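PDB 4XEA: peptidase M16 domain protein from Alicyclobacillus acidocaldarius subsp. acidocaldarius DSM 446, which is a putative metallopeptidase of family M16 that binds a metal ion and probably hydrolyses peptide bonds. Local coordinates for residues L183-V195 and K218-Y230. Numbering follows the deposited sequence.
Sequences LCYDTFYHPSNMV and KSFKEPPAIERLY
A chi1 of -169° carries the H190 ring away from its own backbone N and out to the extended chain 220-224, while R228, bent at chi2 (-100°), brings its guanidinium up to the F188 ring. In this M16 peptidase fold H190 lies in the turn where helix 178-188 passes through a 3-10 segment into strand 194-200; residues 220-226 run past that turn and lead into strand 227-229, which carries R228 at the edge of a small antiparallel sheet with 45-48 and 51-54. The imidazole is held at both nitrogens. NE2 of H190 donates to O of K221 at 2.7 Å, in the ring plane but well above the carbonyl plane, and ND1 accepts from N of S192 and also bonds OG of S192. P223 lays its CA over one face in a CH-pi contact, 3.7 Å from the ring centroid, while CD of P191 covers the opposite face. CG of P191 makes another CH-pi contact, over the F220 ring. Farther along, CD1 of I226 packs 3.8 Å from CD2 of F188. The guanidinium of R228, tied to D43 and to O of R38, presents a face to CE2 of F188. A water links the two segments again, 2.8 Å from OG of S192 and donating to O of P224.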
loop_
_atom_site.group_PDB
_atom_site.type_symbol
_atom_site.label_atom_id
_atom_site.label_comp_id
_atom_site.label_asym_id
_atom_site.label_seq_id
_atom_site.Cartn_x
_atom_site.Cartn_y
_atom_site.Cartn_z
ATOM N N LEU A 183 8.222 5.664 -34.831
ATOM C CA LEU A 183 9.469 6.428 -34.729
ATOM C C LEU A 183 9.934 6.447 -33.275
ATOM O O LEU A 183 11.084 6.126 -32.978
ATOM C CB LEU A 183 9.268 7.849 -35.212
ATOM C CG LEU A 183 10.419 8.784 -34.804
ATOM C CD1 LEU A 183 11.656 8.478 -35.674
ATOM C CD2 LEU A 183 9.980 10.207 -34.943
ATOM N N CYS A 184 9.028 6.802 -32.360
ATOM C CA CYS A 184 9.391 6.874 -30.954
ATOM C C CYS A 184 9.772 5.521 -30.422
ATOM O O CYS A 184 10.726 5.431 -29.673
ATOM C CB CYS A 184 8.297 7.528 -30.116
ATOM S SG CYS A 184 8.078 9.208 -30.580
ATOM N N TYR A 185 9.082 4.463 -30.842
ATOM C CA TYR A 185 9.425 3.126 -30.378
ATOM C C TYR A 185 10.819 2.731 -30.896
ATOM O O TYR A 185 11.633 2.211 -30.135
ATOM C CB TYR A 185 8.383 2.071 -30.816
ATOM C CG TYR A 185 8.764 0.663 -30.428
ATOM C CD1 TYR A 185 9.315 -0.230 -31.362
ATOM C CD2 TYR A 185 8.575 0.214 -29.132
ATOM C CE1 TYR A 185 9.676 -1.496 -30.991
ATOM C CE2 TYR A 185 8.940 -1.039 -28.758
ATOM C CZ TYR A 185 9.477 -1.893 -29.675
ATOM O OH TYR A 185 9.814 -3.141 -29.270
ATOM N N ASP A 186 11.084 2.975 -32.177
ATOM C CA ASP A 186 12.379 2.611 -32.745
ATOM C C ASP A 186 13.494 3.431 -32.090
ATOM O O ASP A 186 14.572 2.906 -31.843
ATOM C CB ASP A 186 12.419 2.738 -34.296
ATOM C CG ASP A 186 11.695 1.599 -35.018
ATOM O OD1 ASP A 186 11.362 0.513 -34.429
ATOM O OD2 ASP A 186 11.469 1.788 -36.241
ATOM N N THR A 187 13.223 4.688 -31.752
ATOM C CA THR A 187 14.243 5.563 -31.190
ATOM C C THR A 187 14.561 5.216 -29.733
ATOM O O THR A 187 15.736 5.199 -29.349
ATOM C CB THR A 187 13.810 7.023 -31.269
ATOM O OG1 THR A 187 13.576 7.374 -32.637
ATOM C CG2 THR A 187 14.864 7.987 -30.663
ATOM N N PHE A 188 13.526 4.958 -28.931
ATOM C CA PHE A 188 13.677 4.904 -27.478
ATOM C C PHE A 188 13.672 3.525 -26.892
ATOM O O PHE A 188 14.082 3.354 -25.762
ATOM C CB PHE A 188 12.594 5.755 -26.795
ATOM C CG PHE A 188 12.786 7.234 -26.984
ATOM C CD1 PHE A 188 12.018 7.931 -27.900
ATOM C CD2 PHE A 188 13.746 7.927 -26.258
ATOM C CE1 PHE A 188 12.190 9.307 -28.101
ATOM C CE2 PHE A 188 13.910 9.305 -26.414
ATOM C CZ PHE A 188 13.129 10.007 -27.334
ATOM N N TYR A 189 13.224 2.531 -27.652
ATOM C CA TYR A 189 13.151 1.169 -27.138
ATOM C C TYR A 189 14.312 0.312 -27.589
ATOM O O TYR A 189 14.269 -0.893 -27.461
ATOM C CB TYR A 189 11.821 0.539 -27.507
ATOM C CG TYR A 189 10.726 0.886 -26.532
ATOM C CD1 TYR A 189 10.151 2.158 -26.530
ATOM C CD2 TYR A 189 10.261 -0.060 -25.606
ATOM C CE1 TYR A 189 9.142 2.502 -25.627
ATOM C CE2 TYR A 189 9.241 0.265 -24.717
ATOM C CZ TYR A 189 8.701 1.565 -24.716
ATOM O OH TYR A 189 7.676 1.903 -23.865
ATOM N N HIS A 190 15.367 0.946 -28.096
ATOM C CA HIS A 190 16.581 0.244 -28.383
ATOM C C HIS A 190 17.232 -0.202 -27.073
ATOM O O HIS A 190 17.179 0.520 -26.092
ATOM C CB HIS A 190 17.569 1.135 -29.177
ATOM C CG HIS A 190 18.723 0.368 -29.726
ATOM N ND1 HIS A 190 19.844 0.078 -28.978
ATOM C CD2 HIS A 190 18.923 -0.190 -30.942
ATOM C CE1 HIS A 190 20.692 -0.619 -29.718
ATOM N NE2 HIS A 190 20.158 -0.798 -30.913
ATOM N N PRO A 191 17.871 -1.373 -27.061
ATOM C CA PRO A 191 18.404 -1.851 -25.780
ATOM C C PRO A 191 19.444 -0.945 -25.108
ATOM O O PRO A 191 19.574 -0.980 -23.870
ATOM C CB PRO A 191 19.014 -3.224 -26.132
ATOM C CG PRO A 191 18.923 -3.348 -27.651
ATOM C CD PRO A 191 17.834 -2.440 -28.083
ATOM N N SER A 192 20.147 -0.145 -25.903
ATOM C CA SER A 192 21.131 0.805 -25.428
ATOM C C SER A 192 20.469 1.928 -24.629
ATOM O O SER A 192 21.161 2.632 -23.885
ATOM C CB SER A 192 21.915 1.427 -26.599
ATOM O OG SER A 192 21.041 2.131 -27.463
ATOM N N ASN A 193 19.145 2.089 -24.777
ATOM C CA ASN A 193 18.418 3.117 -24.025
ATOM C C ASN A 193 17.672 2.556 -22.811
ATOM O O ASN A 193 16.842 3.261 -22.203
ATOM C CB ASN A 193 17.434 3.871 -24.919
ATOM C CG ASN A 193 16.956 5.223 -24.274
ATOM O OD1 ASN A 193 17.758 6.012 -23.762
ATOM N ND2 ASN A 193 15.675 5.501 -24.386
HETATM N N MSE A 194 17.941 1.288 -22.485
HETATM C CA MSE A 194 17.143 0.555 -21.490
HETATM C C MSE A 194 17.963 -0.124 -20.393
HETATM O O MSE A 194 19.204 -0.134 -20.431
HETATM C CB MSE A 194 16.210 -0.458 -22.186
HETATM C CG MSE A 194 15.266 0.171 -23.192
HETATM SE SE MSE A 194 13.828 -0.966 -23.852
HETATM C CE MSE A 194 12.761 -1.265 -22.224
ATOM N N VAL A 195 17.248 -0.694 -19.410
ATOM C CA VAL A 195 17.860 -1.332 -18.265
ATOM C C VAL A 195 16.933 -2.457 -17.803
ATOM O O VAL A 195 15.708 -2.330 -17.904
ATOM C CB VAL A 195 18.170 -0.338 -17.125
ATOM C CG1 VAL A 195 16.864 0.228 -16.450
ATOM C CG2 VAL A 195 19.146 -0.948 -16.108
ATOM N N LYS A 218 18.364 -12.260 -31.279
ATOM C CA LYS A 218 17.682 -11.162 -31.950
ATOM C C LYS A 218 18.667 -10.276 -32.711
ATOM O O LYS A 218 19.872 -10.312 -32.470
ATOM C CB LYS A 218 16.910 -10.330 -30.924
ATOM C CG LYS A 218 15.799 -11.139 -30.225
ATOM C CD LYS A 218 15.043 -10.318 -29.163
ATOM C CE LYS A 218 13.943 -11.179 -28.530
ATOM N NZ LYS A 218 13.084 -10.429 -27.607
ATOM N N SER A 219 18.140 -9.466 -33.615
ATOM C CA SER A 219 18.970 -8.546 -34.381
ATOM C C SER A 219 18.592 -7.111 -34.098
ATOM O O SER A 219 17.450 -6.690 -34.289
ATOM C CB SER A 219 18.836 -8.808 -35.865
ATOM O OG SER A 219 19.581 -9.953 -36.221
ATOM N N PHE A 220 19.566 -6.345 -33.655
ATOM C CA PHE A 220 19.311 -4.970 -33.347
ATOM C C PHE A 220 20.065 -4.076 -34.296
ATOM O O PHE A 220 21.163 -4.398 -34.713
ATOM C CB PHE A 220 19.706 -4.693 -31.912
ATOM C CG PHE A 220 18.968 -5.545 -30.923
ATOM C CD1 PHE A 220 17.732 -5.142 -30.434
ATOM C CD2 PHE A 220 19.492 -6.763 -30.517
ATOM C CE1 PHE A 220 17.045 -5.933 -29.530
ATOM C CE2 PHE A 220 18.816 -7.551 -29.622
ATOM C CZ PHE A 220 17.590 -7.138 -29.123
ATOM N N LYS A 221 19.439 -2.942 -34.602
ATOM C CA LYS A 221 20.076 -1.846 -35.303
ATOM C C LYS A 221 21.193 -1.225 -34.474
ATOM O O LYS A 221 21.359 -1.523 -33.277
ATOM C CB LYS A 221 19.046 -0.756 -35.622
ATOM C CG LYS A 221 18.088 -1.111 -36.778
ATOM C CD LYS A 221 16.776 -0.318 -36.626
ATOM C CE LYS A 221 15.759 -0.649 -37.722
ATOM N NZ LYS A 221 14.381 -0.255 -37.260
ATOM N N GLU A 222 21.965 -0.374 -35.147
ATOM C CA GLU A 222 22.905 0.501 -34.475
ATOM C C GLU A 222 22.129 1.352 -33.514
ATOM O O GLU A 222 20.990 1.736 -33.801
ATOM C CB GLU A 222 23.657 1.411 -35.464
ATOM C CG GLU A 222 24.591 0.636 -36.400
ATOM C CD GLU A 222 25.365 -0.448 -35.653
ATOM O OE1 GLU A 222 25.997 -0.134 -34.610
ATOM O OE2 GLU A 222 25.311 -1.622 -36.086
ATOM N N PRO A 223 22.727 1.618 -32.354
ATOM C CA PRO A 223 21.977 2.395 -31.377
ATOM C C PRO A 223 21.651 3.792 -31.925
ATOM O O PRO A 223 22.530 4.482 -32.391
ATOM C CB PRO A 223 22.914 2.454 -30.163
ATOM C CG PRO A 223 24.207 1.769 -30.574
ATOM C CD PRO A 223 23.954 1.010 -31.803
ATOM N N PRO A 224 20.380 4.184 -31.925
ATOM C CA PRO A 224 20.064 5.598 -32.158
ATOM C C PRO A 224 20.757 6.562 -31.163
ATOM O O PRO A 224 20.873 6.276 -29.969
ATOM C CB PRO A 224 18.548 5.662 -31.967
ATOM C CG PRO A 224 18.089 4.225 -32.082
ATOM C CD PRO A 224 19.192 3.414 -31.527
ATOM N N ALA A 225 21.264 7.668 -31.707
ATOM C CA ALA A 225 21.745 8.814 -30.943
ATOM C C ALA A 225 20.515 9.700 -30.685
ATOM O O ALA A 225 19.754 9.980 -31.593
ATOM C CB ALA A 225 22.799 9.590 -31.764
ATOM N N ILE A 226 20.345 10.171 -29.453
ATOM C CA ILE A 226 19.204 10.979 -29.087
ATOM C C ILE A 226 19.704 12.298 -28.498
ATOM O O ILE A 226 20.467 12.262 -27.550
ATOM C CB ILE A 226 18.373 10.231 -28.058
ATOM C CG1 ILE A 226 17.873 8.873 -28.623
ATOM C CG2 ILE A 226 17.202 11.148 -27.521
ATOM C CD1 ILE A 226 17.312 7.941 -27.540
ATOM N N GLU A 227 19.344 13.428 -29.085
ATOM C CA GLU A 227 19.582 14.739 -28.422
ATOM C C GLU A 227 18.211 15.117 -27.775
ATOM O O GLU A 227 17.236 15.323 -28.487
ATOM C CB GLU A 227 20.013 15.819 -29.387
ATOM C CG GLU A 227 20.303 17.132 -28.691
ATOM C CD GLU A 227 20.496 18.291 -29.583
ATOM O OE1 GLU A 227 20.186 18.191 -30.755
ATOM O OE2 GLU A 227 20.961 19.339 -29.104
ATOM N N ARG A 228 18.173 15.247 -26.462
ATOM C CA ARG A 228 16.920 15.572 -25.752
ATOM C C ARG A 228 16.689 17.078 -25.884
ATOM O O ARG A 228 17.590 17.865 -25.589
ATOM C CB ARG A 228 17.006 15.200 -24.276
ATOM C CG ARG A 228 17.559 13.817 -23.975
ATOM C CD ARG A 228 16.528 12.817 -23.690
ATOM N NE ARG A 228 17.058 11.445 -23.726
ATOM C CZ ARG A 228 16.295 10.386 -23.514
ATOM N NH1 ARG A 228 15.012 10.571 -23.202
ATOM N NH2 ARG A 228 16.802 9.154 -23.583
ATOM N N LEU A 229 15.516 17.487 -26.374
ATOM C CA LEU A 229 15.235 18.903 -26.593
ATOM C C LEU A 229 14.113 19.416 -25.663
ATOM O O LEU A 229 12.970 18.921 -25.729
ATOM C CB LEU A 229 14.859 19.135 -28.050
ATOM C CG LEU A 229 15.941 18.754 -29.068
ATOM C CD1 LEU A 229 15.380 18.813 -30.481
ATOM C CD2 LEU A 229 17.196 19.684 -28.919
ATOM N N TYR A 230 14.470 20.388 -24.821
ATOM C CA TYR A 230 13.637 20.910 -23.723
ATOM C C TYR A 230 13.728 22.440 -23.750
ATOM O O TYR A 230 14.762 22.980 -24.166
ATOM C CB TYR A 230 14.119 20.383 -22.375
ATOM C CG TYR A 230 13.721 18.946 -22.154
ATOM C CD1 TYR A 230 12.503 18.622 -21.559
ATOM C CD2 TYR A 230 14.531 17.911 -22.570
ATOM C CE1 TYR A 230 12.125 17.292 -21.371
ATOM C CE2 TYR A 230 14.160 16.576 -22.391
ATOM C CZ TYR A 230 12.954 16.279 -21.814
ATOM O OH TYR A 230 12.597 14.950 -21.633
HETATM O O HOH W 1 19.921 4.664 -27.836
#